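Local coordinates for endoglucanase, glycoside hydrolase family 5 protein (Cytophaga hutchinsonii, PDB 5IHS), which probably hydrolyses internal beta-1,4-glucosidic bonds of cellulose as a periplasmic endoglucanase, helping the bacterium to grow on crystalline cellulose, at residues R53-F58 and D318-K323; T165-D170 and T203-N208. All blocks are in the same frame, centred on the assembly; numbering follows the deposited sequence.

Contact 1: residues R53-F58 and D318-K323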
ATOM      1  N   ARG A  53       3.462  -0.664   8.948  1.00  6.03           N
ATOM      2  CA  ARG A  53       2.289   0.196   9.050  1.00  6.01           C
ATOM      3  C   ARG A  53       2.685   1.584   8.590  1.00  5.64           C
ATOM      4  O   ARG A  53       3.768   2.073   8.936  1.00  6.77           O
ATOM      5  CB  ARG A  53       1.758   0.321  10.480  1.00  6.96           C
ATOM      6  CG  ARG A  53       1.493  -0.963  11.229  1.00  7.97           C
ATOM      7  CD  ARG A  53       1.155  -0.609  12.683  1.00  8.90           C
ATOM      8  NE  ARG A  53       0.842  -1.792  13.463  1.00  9.41           N
ATOM      9  CZ  ARG A  53       1.747  -2.572  14.027  1.00  9.62           C
ATOM     10  NH1 ARG A  53       3.040  -2.269  13.967  1.00 10.17           N
ATOM     11  NH2 ARG A  53       1.347  -3.646  14.693  1.00 11.04           N
ATOM     12  N   GLY A  54       1.819   2.212   7.808  1.00  5.90           N
ATOM     13  CA  GLY A  54       2.128   3.536   7.328  1.00  6.35           C
ATOM     14  C   GLY A  54       0.970   4.211   6.647  1.00  6.00           C
ATOM     15  O   GLY A  54      -0.204   3.973   6.972  1.00  6.36           O
ATOM     16  N   MET A  55       1.320   5.085   5.706  1.00  6.35           N
ATOM     17  CA  MET A  55       0.370   5.948   5.033  1.00  6.14           C
ATOM     18  C   MET A  55       0.476   5.799   3.528  1.00  6.24           C
ATOM     19  O   MET A  55       1.575   5.654   2.973  1.00  6.95           O
ATOM     20  CB  MET A  55       0.616   7.420   5.362  1.00  6.83           C
ATOM     21  CG  MET A  55       0.328   7.790   6.806  1.00  7.51           C
ATOM     22  SD  MET A  55      -1.357   7.451   7.332  1.00  7.74           S
ATOM     23  CE  MET A  55      -2.306   8.640   6.363  1.00  8.70           C
ATOM     24  N   SER A  56      -0.675   5.885   2.876  1.00  6.31           N
ATOM     25  CA  SER A  56      -0.740   6.064   1.437  1.00  6.33           C
ATOM     26  C   SER A  56      -0.872   7.539   1.095  1.00  5.73           C
ATOM     27  O   SER A  56      -1.684   8.262   1.683  1.00  7.11           O
ATOM     28  CB  SER A  56      -1.927   5.300   0.844  1.00  6.60           C
ATOM     29  OG  SER A  56      -1.888   5.278  -0.580  1.00  6.76           O
ATOM     30  N   LEU A  57      -0.122   7.955   0.089  1.00  6.01           N
ATOM     31  CA  LEU A  57      -0.432   9.175  -0.625  1.00  6.47           C
ATOM     32  C   LEU A  57      -1.691   8.948  -1.460  1.00  6.68           C
ATOM     33  O   LEU A  57      -2.108   7.816  -1.728  1.00  7.49           O
ATOM     34  CB  LEU A  57       0.769   9.596  -1.471  1.00  7.35           C
ATOM     35  CG  LEU A  57       2.063   9.802  -0.663  1.00  9.09           C
ATOM     36  CD1 LEU A  57       3.261  10.012  -1.559  1.00  9.38           C
ATOM     37  CD2 LEU A  57       1.951  10.929   0.341  1.00 13.33           C
ATOM     38  N   PHE A  58      -2.306  10.044  -1.866  1.00  7.78           N
ATOM     39  CA  PHE A  58      -3.503  10.037  -2.700  1.00  7.44           C
ATOM     40  C   PHE A  58      -3.074  10.033  -4.165  1.00  7.47           C
ATOM     41  O   PHE A  58      -1.910  10.270  -4.485  1.00  8.71           O
ATOM     42  CB  PHE A  58      -4.284  11.305  -2.333  1.00  7.48           C
ATOM     43  CG  PHE A  58      -5.678  11.469  -2.934  1.00  8.25           C
ATOM     44  CD1 PHE A  58      -6.806  11.044  -2.242  1.00  9.44           C
ATOM     45  CD2 PHE A  58      -5.874  12.210  -4.096  1.00  8.98           C
ATOM     46  CE1 PHE A  58      -8.080  11.278  -2.744  1.00 10.73           C
ATOM     47  CE2 PHE A  58      -7.150  12.455  -4.587  1.00 10.05           C
ATOM     48  CZ  PHE A  58      -8.246  11.994  -3.912  1.00 10.59           C
ATOM     49  N   ASP A 318      -2.068   8.350  15.698  1.00  7.42           N
ATOM     50  CA  ASP A 318      -1.901   7.854  17.058  1.00  8.35           C
ATOM     51  C   ASP A 318      -1.602   6.355  17.062  1.00  8.15           C
ATOM     52  O   ASP A 318      -0.753   5.889  17.837  1.00  8.72           O
ATOM     53  CB  ASP A 318      -3.151   8.144  17.886  1.00  9.75           C
ATOM     54  CG  ASP A 318      -3.299   9.617  18.290  1.00 12.19           C
ATOM     55  OD1 ASP A 318      -2.360  10.422  18.082  1.00 13.38           O
ATOM     56  OD2 ASP A 318      -4.375   9.960  18.858  1.00 13.98           O
ATOM     57  N   ASP A 319      -2.289   5.581  16.209  1.00  7.74           N
ATOM     58  CA  ASP A 319      -2.026   4.142  16.118  1.00  8.07           C
ATOM     59  C   ASP A 319      -0.605   3.869  15.626  1.00  7.68           C
ATOM     60  O   ASP A 319       0.091   3.007  16.174  1.00  7.81           O
ATOM     61  CB  ASP A 319      -3.082   3.480  15.224  1.00  8.36           C
ATOM     62  CG  ASP A 319      -2.814   2.001  14.965  1.00  8.93           C
ATOM     63  OD1 ASP A 319      -3.166   1.183  15.847  1.00 10.21           O
ATOM     64  OD2 ASP A 319      -2.250   1.653  13.889  1.00  9.21           O
ATOM     65  N   LEU A 320      -0.149   4.602  14.606  1.00  7.33           N
ATOM     66  CA  LEU A 320       1.224   4.443  14.121  1.00  7.33           C
ATOM     67  C   LEU A 320       2.247   4.738  15.210  1.00  7.32           C
ATOM     68  O   LEU A 320       3.218   3.990  15.386  1.00  7.79           O
ATOM     69  CB  LEU A 320       1.482   5.359  12.926  1.00  7.58           C
ATOM     70  CG  LEU A 320       0.751   4.990  11.636  1.00  7.94           C
ATOM     71  CD1 LEU A 320       0.900   6.086  10.609  1.00  9.50           C
ATOM     72  CD2 LEU A 320       1.254   3.687  11.084  1.00  9.58           C
ATOM     73  N   ARG A 321       2.077   5.852  15.921  1.00  7.63           N
ATOM     74  CA  ARG A 321       3.047   6.225  16.943  1.00  8.10           C
ATOM     75  C   ARG A 321       3.086   5.183  18.053  1.00  8.80           C
ATOM     76  O   ARG A 321       4.160   4.823  18.545  1.00  9.75           O
ATOM     77  CB  ARG A 321       2.707   7.620  17.470  1.00  8.37           C
ATOM     78  CG  ARG A 321       3.088   8.713  16.474  1.00  8.76           C
ATOM     79  CD  ARG A 321       2.498  10.086  16.783  1.00  9.17           C
ATOM     80  NE  ARG A 321       2.943  10.694  18.027  1.00 10.21           N
ATOM     81  CZ  ARG A 321       4.046  11.421  18.162  1.00 10.37           C
ATOM     82  NH1 ARG A 321       4.881  11.608  17.146  1.00 11.43           N
ATOM     83  NH2 ARG A 321       4.320  11.957  19.340  1.00 11.52           N
ATOM     84  N   LEU A 322       1.923   4.682  18.449  1.00  9.21           N
ATOM     85  CA  LEU A 322       1.835   3.702  19.516  1.00 10.01           C
ATOM     86  C   LEU A 322       2.488   2.387  19.124  1.00 10.08           C
ATOM     87  O   LEU A 322       3.218   1.790  19.924  1.00 11.62           O
ATOM     88  CB  LEU A 322       0.362   3.473  19.820  1.00 12.05           C
ATOM     89  CG  LEU A 322       0.042   2.392  20.830  1.00 15.91           C
ATOM     90  CD1 LEU A 322       0.499   2.845  22.196  1.00 17.95           C
ATOM     91  CD2 LEU A 322      -1.445   2.097  20.823  1.00 17.75           C
ATOM     92  N   LYS A 323       2.225   1.904  17.915  1.00  9.20           N
ATOM     93  CA  LYS A 323       2.652   0.566  17.535  1.00  9.94           C
ATOM     94  C   LYS A 323       4.014   0.531  16.879  1.00  8.93           C
ATOM     95  O   LYS A 323       4.773  -0.422  17.094  1.00 10.30           O
ATOM     96  CB  LYS A 323       1.608  -0.057  16.628  1.00 12.12           C
ATOM     97  CG  LYS A 323       0.337  -0.235  17.413  1.00 13.66           C
ATOM     98  CD  LYS A 323      -0.703  -0.946  16.644  1.00 14.09           C
ATOM     99  CE  LYS A 323      -1.944  -1.169  17.465  1.00 13.09           C
ATOM    100  NZ  LYS A 323      -3.043  -1.450  16.528  1.00 11.87           N
TER
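Arg-53 reaches over to helix 311-329 and meets Leu-320 with its first carbon and Lys-323 with its last. The two segments run nearly antiparallel, at 151° with their axes 8.8 Å apart, as expected in a TIM barrel where an outer helix packs back against the first strand, 53-57. At the root of the arginine, CB touches Leu-320 CD2 at 3.5 Å. Leu-320 CD2 also reaches the strand backbone at Gly-54 N, 3.6 Å away. Leu-320 CD1 approaches Met-55 CG at 4.2 Å, an apolar contact that suits both residues to the layer between barrel and helix. CG of Arg-53 stands beside its own backbone N (chi1 -52°), and from there to NE the chain is extended, carrying the guanidinium out to Lys-323. CD passes Lys-323 CB at 4.0 Å, and NE comes within 3.6 Å of Lys-323 CD. At the tip, Lys-323 CB sits 3.5 Å above the guanidinium plane of Arg-53, over its centre, where the two side chains cross at about a right angle. The guanidinium nitrogens point elsewhere: NE is hydrogen-bonded to Tyr-279 OH, NH1 to Asn-324 OD1, and NH2 forms a salt bridge with Asp-273. Lys-323 NZ meets the syn lone pair of Asp-319 OD1 at 2.7 Å and also pairs with Asp-273, while Asp-319 OD2 is hydrogen-bonded to Tyr-279 OH. Long cationic side chains suit this place because their alkyl parts pack while their ends reach the acids. The chemistry therefore implies that the two carboxylates probably balance both charges, allowing arginine and lysine to lie close together in a largely buried site.

Contact 2: residues T165-D170 and T203-N208; sequences TSWNKD and TEAAAN
Trp-167 lays its indole against Ala-205 on the outer, helical layer of the TIM barrel, where the first turn of helix 167-185 meets the end of helix 202-207. The apolar part is a CH-pi contact: Ala-205 CB stands 3.6 Å from the centroid of the six-membered ring of Trp-167, almost on its normal, while Ala-205 CA and the Glu-204 carbonyl carbon lie over the same face, offset toward the rim. The small alanine lets the ring come down close to the helix backbone. With CG anti to the backbone N (chi1 175°), the tryptophan reaches across to do so.

Two hydrogen bonds join the segments directly. Trp-167 NE1 donates in its ring plane to Asn-208 O, 2.9 Å away, although it approaches from above the carbonyl plane. Asn-208 ND2 gives a nearly straight bond (169°) to Asn-168 OD1 at 2.7 Å, the amide planes being turned 66° apart; ND2 comes from above the Asn-168 carbonyl plane, while OD1 lies in the amide plane of Asn-208. Asn-208 OD1 accepts from Lys-172, so both ends of this amide are used, and the bonds fix which way round it sits.

Just before helix 167-185, Ser-166 is the N-cap: its OG accepts from Lys-169 N at 3.0 Å.

Water completes the seam. One molecule accepts from Trp-167 N and donates to Glu-204 OE1, while Glu-204 OE2 forms a salt bridge with Arg-196. A second donates to Glu-204 O at 2.7 Å and, weakly, to Asn-168 OD1.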
ATOM      1  N   THR A 165     -14.243  -7.634 -12.721  1.00  8.35           N
ATOM      2  CA  THR A 165     -12.930  -8.039 -13.220  1.00  8.68           C
ATOM      3  C   THR A 165     -12.551  -9.403 -12.640  1.00  8.64           C
ATOM      4  O   THR A 165     -12.218  -9.513 -11.458  1.00  9.27           O
ATOM      5  CB  THR A 165     -11.890  -6.979 -12.855  1.00  9.74           C
ATOM      6  OG1 THR A 165     -12.397  -5.659 -13.112  1.00 11.56           O
ATOM      7  CG2 THR A 165     -10.609  -7.198 -13.635  1.00 10.10           C
ATOM      8  N   SER A 166     -12.601 -10.442 -13.473  1.00  9.69           N
ATOM      9  CA  SER A 166     -12.412 -11.813 -13.005  1.00 10.25           C
ATOM     10  C   SER A 166     -10.967 -12.082 -12.588  1.00  8.94           C
ATOM     11  O   SER A 166     -10.024 -11.699 -13.292  1.00  9.57           O
ATOM     12  CB  SER A 166     -12.777 -12.776 -14.142  1.00 12.66           C
ATOM     13  OG  SER A 166     -12.227 -14.070 -13.974  1.00 15.11           O
ATOM     14  N   TRP A 167     -10.798 -12.799 -11.469  1.00  8.41           N
ATOM     15  CA  TRP A 167      -9.474 -13.268 -11.068  1.00  8.37           C
ATOM     16  C   TRP A 167      -8.874 -14.195 -12.125  1.00  8.56           C
ATOM     17  O   TRP A 167      -7.774 -13.954 -12.641  1.00  8.85           O
ATOM     18  CB  TRP A 167      -9.533 -13.962  -9.696  1.00  8.24           C
ATOM     19  CG  TRP A 167      -8.202 -14.546  -9.324  1.00  8.34           C
ATOM     20  CD1 TRP A 167      -7.828 -15.850  -9.404  1.00  9.03           C
ATOM     21  CD2 TRP A 167      -7.041 -13.824  -8.875  1.00  7.85           C
ATOM     22  NE1 TRP A 167      -6.514 -15.993  -9.033  1.00  9.03           N
ATOM     23  CE2 TRP A 167      -6.008 -14.764  -8.702  1.00  7.91           C
ATOM     24  CE3 TRP A 167      -6.780 -12.475  -8.590  1.00  7.88           C
ATOM     25  CZ2 TRP A 167      -4.734 -14.402  -8.269  1.00  8.77           C
ATOM     26  CZ3 TRP A 167      -5.502 -12.121  -8.160  1.00  8.21           C
ATOM     27  CH2 TRP A 167      -4.504 -13.076  -8.009  1.00  8.44           C
ATOM     28  N   ASN A 168      -9.583 -15.276 -12.465  1.00  9.60           N
ATOM     29  CA  ASN A 168      -8.985 -16.296 -13.329  1.00 10.78           C
ATOM     30  C   ASN A 168      -8.746 -15.787 -14.749  1.00 11.74           C
ATOM     31  O   ASN A 168      -7.752 -16.156 -15.390  1.00 12.81           O
ATOM     32  CB  ASN A 168      -9.875 -17.539 -13.383  1.00 11.95           C
ATOM     33  CG  ASN A 168      -9.844 -18.355 -12.100  1.00 13.52           C
ATOM     34  OD1 ASN A 168      -8.919 -18.257 -11.290  1.00 14.29           O
ATOM     35  ND2 ASN A 168     -10.855 -19.195 -11.927  1.00 15.36           N
ATOM     36  N   LYS A 169      -9.657 -14.970 -15.276  1.00 12.21           N
ATOM     37  CA  LYS A 169      -9.592 -14.568 -16.676  1.00 13.68           C
ATOM     38  C   LYS A 169      -8.878 -13.243 -16.911  1.00 12.30           C
ATOM     39  O   LYS A 169      -8.281 -13.062 -17.980  1.00 13.96           O
ATOM     40  CB  LYS A 169     -11.002 -14.478 -17.258  1.00 17.05           C
ATOM     41  CG  LYS A 169     -11.708 -15.813 -17.346  1.00 21.93           C
ATOM     42  CD  LYS A 169     -13.096 -15.657 -17.956  1.00 26.11           C
ATOM     43  CE  LYS A 169     -13.809 -16.994 -18.093  1.00 29.14           C
ATOM     44  NZ  LYS A 169     -14.659 -17.297 -16.913  1.00 31.00           N
ATOM     45  N   ASP A 170      -8.945 -12.297 -15.965  1.00 11.11           N
ATOM     46  CA  ASP A 170      -8.423 -10.942 -16.169  1.00 10.89           C
ATOM     47  C   ASP A 170      -7.249 -10.624 -15.254  1.00  9.70           C
ATOM     48  O   ASP A 170      -6.173 -10.250 -15.741  1.00 10.62           O
ATOM     49  CB  ASP A 170      -9.518  -9.888 -15.927  1.00 13.09           C
ATOM     50  CG  ASP A 170     -10.673 -10.008 -16.859  1.00 16.45           C
ATOM     51  OD1 ASP A 170     -10.427 -10.172 -18.066  1.00 18.02           O
ATOM     52  OD2 ASP A 170     -11.827  -9.917 -16.371  1.00 17.26           O
ATOM     53  N   THR A 203     -10.468 -14.628  -1.277  1.00  7.32           N
ATOM     54  CA  THR A 203     -10.620 -16.084  -1.367  1.00  8.05           C
ATOM     55  C   THR A 203     -10.514 -16.592  -2.803  1.00  8.08           C
ATOM     56  O   THR A 203     -10.151 -17.755  -3.013  1.00  9.23           O
ATOM     57  CB  THR A 203     -11.935 -16.571  -0.766  1.00  9.70           C
ATOM     58  OG1 THR A 203     -13.042 -15.938  -1.424  1.00 11.14           O
ATOM     59  CG2 THR A 203     -11.984 -16.333   0.728  1.00 10.41           C
ATOM     60  N   GLU A 204     -10.849 -15.770  -3.802  1.00  8.17           N
ATOM     61  CA  GLU A 204     -10.738 -16.236  -5.183  1.00  8.67           C
ATOM     62  C   GLU A 204      -9.277 -16.391  -5.584  1.00  8.87           C
ATOM     63  O   GLU A 204      -8.908 -17.348  -6.281  1.00 10.08           O
ATOM     64  CB  GLU A 204     -11.474 -15.292  -6.136  1.00  8.79           C
ATOM     65  CG  GLU A 204     -12.950 -15.208  -5.849  1.00  9.90           C
ATOM     66  CD  GLU A 204     -13.720 -14.260  -6.751  1.00 11.10           C
ATOM     67  OE1 GLU A 204     -13.097 -13.396  -7.419  1.00 10.70           O
ATOM     68  OE2 GLU A 204     -14.964 -14.388  -6.770  1.00 12.60           O
ATOM     69  N   ALA A 205      -8.427 -15.459  -5.144  1.00  8.47           N
ATOM     70  CA  ALA A 205      -6.992 -15.598  -5.355  1.00  9.02           C
ATOM     71  C   ALA A 205      -6.452 -16.786  -4.569  1.00  9.22           C
ATOM     72  O   ALA A 205      -5.600 -17.530  -5.067  1.00 10.48           O
ATOM     73  CB  ALA A 205      -6.284 -14.297  -4.957  1.00  9.34           C
ATOM     74  N   ALA A 206      -6.945 -16.986  -3.345  1.00  8.67           N
ATOM     75  CA  ALA A 206      -6.460 -18.091  -2.525  1.00  9.52           C
ATOM     76  C   ALA A 206      -6.781 -19.435  -3.163  1.00 10.35           C
ATOM     77  O   ALA A 206      -6.028 -20.403  -2.983  1.00 11.81           O
ATOM     78  CB  ALA A 206      -7.059 -18.008  -1.126  1.00 10.07           C
ATOM     79  N   ALA A 207      -7.893 -19.514  -3.905  1.00 10.54           N
ATOM     80  CA  ALA A 207      -8.283 -20.749  -4.574  1.00 12.44           C
ATOM     81  C   ALA A 207      -7.464 -21.021  -5.826  1.00 12.45           C
ATOM     82  O   ALA A 207      -7.385 -22.174  -6.263  1.00 14.92           O
ATOM     83  CB  ALA A 207      -9.765 -20.697  -4.946  1.00 14.31           C
ATOM     84  N   ASN A 208      -6.874 -19.994  -6.428  1.00 10.66           N
ATOM     85  CA  ASN A 208      -6.058 -20.152  -7.628  1.00 10.08           C
ATOM     86  C   ASN A 208      -4.894 -19.183  -7.551  1.00  8.79           C
ATOM     87  O   ASN A 208      -4.807 -18.217  -8.329  1.00  8.91           O
ATOM     88  CB  ASN A 208      -6.882 -19.918  -8.890  1.00 12.02           C
ATOM     89  CG  ASN A 208      -6.074 -20.143 -10.153  1.00 14.97           C
ATOM     90  OD1 ASN A 208      -5.050 -20.843 -10.152  1.00 16.95           O
ATOM     91  ND2 ASN A 208      -6.524 -19.540 -11.238  1.00 16.11           N
TER
HETATM   92  O   HOH W   1     -13.093 -13.749 -10.174  1.00 10.18           O
HETATM   93  O   HOH W   2     -10.391 -18.664  -8.152  1.00 19.75           O

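From the N terminus, the chain passes a two-stranded antiparallel hairpin before it reaches strand 53-57, the first stave of the barrel and the first half of contact 1. It then lays down the other seven strands with their helices, and helix 311-329 returns to that first strand, closing a loop of 259 intervening residues. Contact 2 is nested inside it: 165-170 and 203-208 close a loop of 32 residues that includes strand 191-193. Contact 1 thus ties the barrel's first strand to the last helix of the chain, whereas contact 2 joins nearby helices. The contacts lie on opposite sides of the chain's centre, their own centres about 30 Å apart, and do not touch.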